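Local atomic coordinates of caprin-2 (Danio rerio, PDB entry 4OUS), a protein that probably takes part in canonical Wnt signalling through its trimeric C1q domain, which binds calcium. Residues L72-E76 with E77-S81; P18-L21 with D22-I25. The protein carries 1 engineered substitution. One frame throughout, in Å; residues are numbered along the deposited sequence.

Contact 1 (L72-E76 with E77-S81); sequences LMRNE and EVMVS
R74 and E77 pair at the closed end of a tight beta hairpin, joined by backbone and side chains alike. R74 N donates to E77 O at 2.9 Å and E77 N returns a bond to R74 O, closing a type II' turn with N75 and E76 at its corners. The arginine side chain starts beside M79, its CB 3.6 Å from M79 CG. CG and CD then lead away from the methionine, and bends at chi2 (-90°) and chi3 (-76°) swing the guanidinium back over the hairpin. There M79 SD lies over one face of the group, offset toward its rim, with M79 CE near NH1. At the tip, R74 NH2 and R74 NH1 both reach E77 OE1, at 2.9 and 3.1 Å, in a salt bridge. The oxygen lies near the guanidinium plane, but both nitrogens approach it from one face of the carboxylate, whose plane is turned 54° from theirs. A leucine in place of R74 would probably leave the E77 carboxylate without its charged mate in the hairpin and M79 SD without the flat group beneath it.

Farther from the turn, M79 and V80 together face L72 in a classic beta bulge: M79 N donates to L72 O and V80 O accepts from L72 N, both at 2.8 Å. L72 CB also packs on V80 CG2. On the other face of the hairpin, M73 SD lies 3.7 Å from V78 CG2. Strand 107-114 flanks strand 68-74 on its other side, where M73 is backbone hydrogen-bonded to W109. L72, R74 and M79 rest on A98, L102 and L100 of strand 93-102, while V78 and V80 pack on W122 and T126 of a second subunit.

Contact 2 (P18-L21 with D22-I25); sequences PGTL and DQPI
Q23 NE2 gives a hydrogen bond to L21 O at 3.0 Å, with an N-H...O angle of 161°, so a side-chain amide fastens the loop just ahead of its own strand. The amide meets this oxygen from above the carbonyl plane, while the oxygen itself lies close to the plane of the amide. With CG beside the backbone N, anti to the carbonyl carbon, and a bend at chi2 (-60°), the glutamine folds back along the preceding residues instead of extending. On the way its CG comes within 3.2 Å of T20 O, and the same carbon lies 4.0 Å from P18 CG, the proline ring and the glutamine running antiparallel alongside one another. Here the chain enters strand 23-24 through a G1 beta bulge: D22 and Q23 both face L112 of strand 107-114, and D22 takes up the left-handed backbone conformation that belongs to the first position of such a bulge. P18 also packs on L112, and L21 touches R114. The carboxylate of D22 is directed to the same strand, where OD1 is hydrogen-bonded to H113 ND1 and makes a long, weak ion pair with R111.

From the N terminus, strand 7-12 leads into the loop that contact 2 folds up just before strand 23-24. Contact 1 comes much later, closing the hairpin of strands 68-74 and 77-84. The two are in series, neither nested nor crossed, and do not touch: their centres are 15 Å apart and their nearest atoms about 7 Å. Strand 107-114 joins them, pairing with both 23-24 and 68-74. Its W109 touches M73 and P24, and its L110 touches L72 and I25. Both contacts thus belong to one sheet of the C1q/TNF beta sandwich; contact 1 also packs on strand 93-102 of the other sheet and, unlike contact 2, touches a neighbouring subunit.

Contact 1 (L72-E76 with E77-S81)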
ATOM      1  N   LEU A  72     -10.353   1.381   8.875  1.00  5.51           N
ATOM      2  CA  LEU A  72     -10.995   2.098   7.780  1.00  5.77           C
ATOM      3  C   LEU A  72     -12.498   1.884   7.917  1.00  5.31           C
ATOM      4  O   LEU A  72     -12.974   0.746   7.864  1.00  6.68           O
ATOM      5  CB  LEU A  72     -10.505   1.603   6.423  1.00  6.38           C
ATOM      6  CG  LEU A  72     -11.153   2.269   5.204  1.00  7.47           C
ATOM      7  CD1 LEU A  72     -10.661   3.688   5.000  1.00  9.92           C
ATOM      8  CD2 LEU A  72     -10.954   1.427   3.936  1.00  9.24           C
ATOM      9  N   MET A  73     -13.216   2.975   8.139  1.00  5.92           N
ATOM     10  CA  MET A  73     -14.647   2.972   8.396  1.00  6.17           C
ATOM     11  C   MET A  73     -15.423   3.392   7.168  1.00  6.22           C
ATOM     12  O   MET A  73     -15.005   4.303   6.449  1.00  6.58           O
ATOM     13  CB  MET A  73     -14.985   3.939   9.531  1.00  6.77           C
ATOM     14  CG  MET A  73     -14.151   3.771  10.790  1.00  7.12           C
ATOM     15  SD  MET A  73     -14.451   2.205  11.649  1.00  7.56           S
ATOM     16  CE  MET A  73     -16.160   2.410  12.132  1.00  9.66           C
ATOM     17  N   ARG A  74     -16.566   2.754   6.943  1.00  6.57           N
ATOM     18  CA  ARG A  74     -17.554   3.281   6.014  1.00  6.56           C
ATOM     19  C   ARG A  74     -18.821   3.477   6.833  1.00  7.39           C
ATOM     20  O   ARG A  74     -19.395   2.513   7.354  1.00  7.58           O
ATOM     21  CB  ARG A  74     -17.781   2.346   4.824  1.00  7.67           C
ATOM     22  CG  ARG A  74     -18.698   2.920   3.752  1.00  9.50           C
ATOM     23  CD  ARG A  74     -20.164   2.578   3.985  1.00  9.97           C
ATOM     24  NE  ARG A  74     -20.483   1.195   3.646  1.00 10.38           N
ATOM     25  CZ  ARG A  74     -20.780   0.242   4.522  1.00  9.57           C
ATOM     26  NH1 ARG A  74     -21.076  -0.973   4.078  1.00 12.03           N
ATOM     27  NH2 ARG A  74     -20.780   0.484   5.827  1.00 10.78           N
ATOM     28  N   ASN A  75     -19.234   4.734   6.957  1.00  8.20           N
ATOM     29  CA  ASN A  75     -20.270   5.135   7.906  1.00  9.23           C
ATOM     30  C   ASN A  75     -19.864   4.630   9.299  1.00  9.17           C
ATOM     31  O   ASN A  75     -18.836   5.078   9.808  1.00 11.84           O
ATOM     32  CB  ASN A  75     -21.650   4.669   7.430  1.00  9.38           C
ATOM     33  CG  ASN A  75     -22.028   5.316   6.102  1.00  9.37           C
ATOM     34  OD1 ASN A  75     -21.547   6.407   5.782  1.00 11.56           O
ATOM     35  ND2 ASN A  75     -22.871   4.650   5.325  1.00 13.12           N
ATOM     36  N   GLU A  76     -20.605   3.713   9.912  1.00  9.32           N
ATOM     37  CA  GLU A  76     -20.255   3.251  11.258  1.00  9.76           C
ATOM     38  C   GLU A  76     -19.664   1.832  11.279  1.00  9.71           C
ATOM     39  O   GLU A  76     -19.553   1.217  12.343  1.00 11.86           O
ATOM     40  CB  GLU A  76     -21.494   3.313  12.167  1.00 34.88           C
ATOM     41  CG  GLU A  76     -22.567   2.298  11.809  1.00 61.56           C
ATOM     42  CD  GLU A  76     -23.983   2.778  12.079  1.00 74.67           C
ATOM     43  OE1 GLU A  76     -24.160   3.709  12.889  1.00 75.12           O
ATOM     44  OE2 GLU A  76     -24.921   2.226  11.460  1.00 81.70           O
ATOM     45  N   GLU A  77     -19.261   1.325  10.117  1.00  8.24           N
ATOM     46  CA  GLU A  77     -18.806  -0.055   9.990  1.00  7.68           C
ATOM     47  C   GLU A  77     -17.310  -0.163   9.703  1.00  6.80           C
ATOM     48  O   GLU A  77     -16.790   0.531   8.827  1.00  7.21           O
ATOM     49  CB  GLU A  77     -19.586  -0.746   8.870  1.00  8.95           C
ATOM     50  CG  GLU A  77     -19.263  -2.214   8.692  1.00 12.35           C
ATOM     51  CD  GLU A  77     -20.060  -2.871   7.578  1.00 14.32           C
ATOM     52  OE1 GLU A  77     -20.896  -2.192   6.943  1.00 15.28           O
ATOM     53  OE2 GLU A  77     -19.839  -4.078   7.330  1.00 19.72           O
ATOM     54  N   VAL A  78     -16.633  -1.059  10.414  1.00  7.33           N
ATOM     55  CA  VAL A  78     -15.244  -1.387  10.129  1.00  7.34           C
ATOM     56  C   VAL A  78     -15.150  -2.174   8.824  1.00  6.75           C
ATOM     57  O   VAL A  78     -15.756  -3.241   8.690  1.00  8.80           O
ATOM     58  CB  VAL A  78     -14.614  -2.210  11.277  1.00  7.85           C
ATOM     59  CG1 VAL A  78     -13.226  -2.719  10.886  1.00  8.61           C
ATOM     60  CG2 VAL A  78     -14.553  -1.390  12.555  1.00  9.05           C
ATOM     61  N   MET A  79     -14.393  -1.651   7.866  1.00  6.91           N
ATOM     62  CA  MET A  79     -14.232  -2.322   6.578  1.00  7.06           C
ATOM     63  C   MET A  79     -12.932  -3.120   6.502  1.00  6.27           C
ATOM     64  O   MET A  79     -12.957  -4.299   6.140  1.00  7.78           O
ATOM     65  CB  MET A  79     -14.312  -1.309   5.441  1.00  7.89           C
ATOM     66  CG  MET A  79     -15.597  -0.468   5.474  1.00  9.39           C
ATOM     67  SD  MET A  79     -17.172  -1.367   5.638  1.00 11.20           S
ATOM     68  CE  MET A  79     -17.305  -2.081   4.001  1.00 21.58           C
ATOM     69  N   VAL A  80     -11.802  -2.491   6.827  1.00  6.20           N
ATOM     70  CA  VAL A  80     -10.534  -3.198   7.005  1.00  5.94           C
ATOM     71  C   VAL A  80      -9.806  -2.548   8.168  1.00  5.74           C
ATOM     72  O   VAL A  80     -10.139  -1.428   8.564  1.00  6.54           O
ATOM     73  CB  VAL A  80      -9.623  -3.177   5.735  1.00  6.34           C
ATOM     74  CG1 VAL A  80     -10.304  -3.828   4.541  1.00  7.49           C
ATOM     75  CG2 VAL A  80      -9.155  -1.767   5.392  1.00  7.50           C
ATOM     76  N   SER A  81      -8.812  -3.244   8.712  1.00  5.48           N
ATOM     77  CA  SER A  81      -8.066  -2.730   9.850  1.00  5.86           C
ATOM     78  C   SER A  81      -6.570  -2.932   9.679  1.00  5.38           C
ATOM     79  O   SER A  81      -6.120  -3.701   8.826  1.00  6.00           O
ATOM     80  CB  SER A  81      -8.526  -3.408  11.142  1.00  6.59           C
ATOM     81  OG  SER A  81      -9.923  -3.244  11.339  1.00  6.76           O
TER

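Contact 2 (P18-L21 with D22-I25)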
ATOM      1  N   PRO A  18      -5.072  11.461  21.377  1.00  8.90           N
ATOM      2  CA  PRO A  18      -6.233  12.109  21.996  1.00  9.34           C
ATOM      3  C   PRO A  18      -6.493  11.797  23.469  1.00 11.38           C
ATOM      4  O   PRO A  18      -7.044  12.651  24.161  1.00 12.66           O
ATOM      5  CB  PRO A  18      -7.400  11.600  21.143  1.00 11.87           C
ATOM      6  CG  PRO A  18      -6.914  10.321  20.541  1.00 10.71           C
ATOM      7  CD  PRO A  18      -5.462  10.561  20.276  1.00  9.73           C
ATOM      8  N   GLY A  19      -6.150  10.607  23.939  1.00 11.77           N
ATOM      9  CA  GLY A  19      -6.416  10.271  25.327  1.00 12.37           C
ATOM     10  C   GLY A  19      -7.748   9.578  25.556  1.00  9.92           C
ATOM     11  O   GLY A  19      -8.105   9.259  26.691  1.00 11.06           O
ATOM     12  N   THR A  20      -8.471   9.347  24.462  0.62 10.41           N
ATOM     13  CA  THR A  20      -9.711   8.578  24.458  0.62  8.93           C
ATOM     14  C   THR A  20      -9.665   7.629  23.262  0.62  7.82           C
ATOM     15  O   THR A  20      -9.250   8.032  22.174  0.62  9.53           O
ATOM     16  CB  THR A  20     -10.945   9.491  24.362  0.62  9.63           C
ATOM     17  OG1 THR A  20     -10.930  10.430  25.444  0.62 11.25           O
ATOM     18  CG2 THR A  20     -12.225   8.679  24.416  0.62  9.35           C
ATOM     19  N   LEU A  21     -10.079   6.378  23.453  1.00  7.65           N
ATOM     20  CA  LEU A  21     -10.045   5.398  22.377  1.00  7.79           C
ATOM     21  C   LEU A  21     -11.107   5.698  21.322  1.00  7.11           C
ATOM     22  O   LEU A  21     -12.059   6.436  21.576  1.00  7.84           O
ATOM     23  CB  LEU A  21     -10.241   3.988  22.935  1.00  8.90           C
ATOM     24  CG  LEU A  21      -9.015   3.273  23.515  1.00 12.09           C
ATOM     25  CD1 LEU A  21      -8.423   3.987  24.726  1.00 16.25           C
ATOM     26  CD2 LEU A  21      -9.369   1.840  23.867  1.00 13.02           C
ATOM     27  N   ASP A  22     -10.926   5.122  20.137  1.00  7.68           N
ATOM     28  CA  ASP A  22     -11.935   5.151  19.071  1.00  7.40           C
ATOM     29  C   ASP A  22     -12.319   6.568  18.632  1.00  7.27           C
ATOM     30  O   ASP A  22     -13.488   6.966  18.671  1.00  9.41           O
ATOM     31  CB  ASP A  22     -13.185   4.368  19.483  1.00  9.05           C
ATOM     32  CG  ASP A  22     -12.995   2.871  19.354  1.00  8.94           C
ATOM     33  OD1 ASP A  22     -12.108   2.449  18.585  1.00 11.47           O
ATOM     34  OD2 ASP A  22     -13.754   2.114  19.997  1.00 11.84           O
ATOM     35  N   GLN A  23     -11.319   7.316  18.184  1.00  7.60           N
ATOM     36  CA  GLN A  23     -11.520   8.674  17.694  1.00  7.38           C
ATOM     37  C   GLN A  23     -11.262   8.781  16.201  1.00  6.77           C
ATOM     38  O   GLN A  23     -10.337   8.159  15.684  1.00  6.89           O
ATOM     39  CB  GLN A  23     -10.590   9.643  18.422  1.00  8.43           C
ATOM     40  CG  GLN A  23     -10.819   9.685  19.906  1.00 10.04           C
ATOM     41  CD  GLN A  23     -12.227  10.117  20.242  1.00  9.87           C
ATOM     42  OE1 GLN A  23     -12.688  11.171  19.799  1.00 12.82           O
ATOM     43  NE2 GLN A  23     -12.931   9.295  21.007  1.00 10.93           N
ATOM     44  N   PRO A  24     -12.046   9.603  15.499  1.00  6.87           N
ATOM     45  CA  PRO A  24     -11.739   9.853  14.088  0.66  6.79           C
ATOM     46  C   PRO A  24     -10.410  10.599  13.936  1.00  6.37           C
ATOM     47  O   PRO A  24     -10.041  11.412  14.795  1.00  8.51           O
ATOM     48  CB  PRO A  24     -12.916  10.711  13.623  0.66  8.26           C
ATOM     49  CG  PRO A  24     -13.342  11.431  14.857  0.66  9.55           C
ATOM     50  CD  PRO A  24     -13.142  10.460  15.986  0.66  8.61           C
ATOM     51  N   ILE A  25      -9.708  10.326  12.843  1.00  6.91           N
ATOM     52  CA  ILE A  25      -8.415  10.943  12.596  1.00  6.79           C
ATOM     53  C   ILE A  25      -8.539  12.053  11.565  1.00  6.79           C
ATOM     54  O   ILE A  25      -8.826  11.799  10.396  1.00  7.26           O
ATOM     55  CB  ILE A  25      -7.379   9.911  12.107  1.00  6.85           C
ATOM     56  CG1 ILE A  25      -7.229   8.769  13.113  1.00  6.60           C
ATOM     57  CG2 ILE A  25      -6.035  10.584  11.846  1.00  7.68           C
ATOM     58  CD1 ILE A  25      -6.642   7.503  12.510  1.00  7.84           C
TER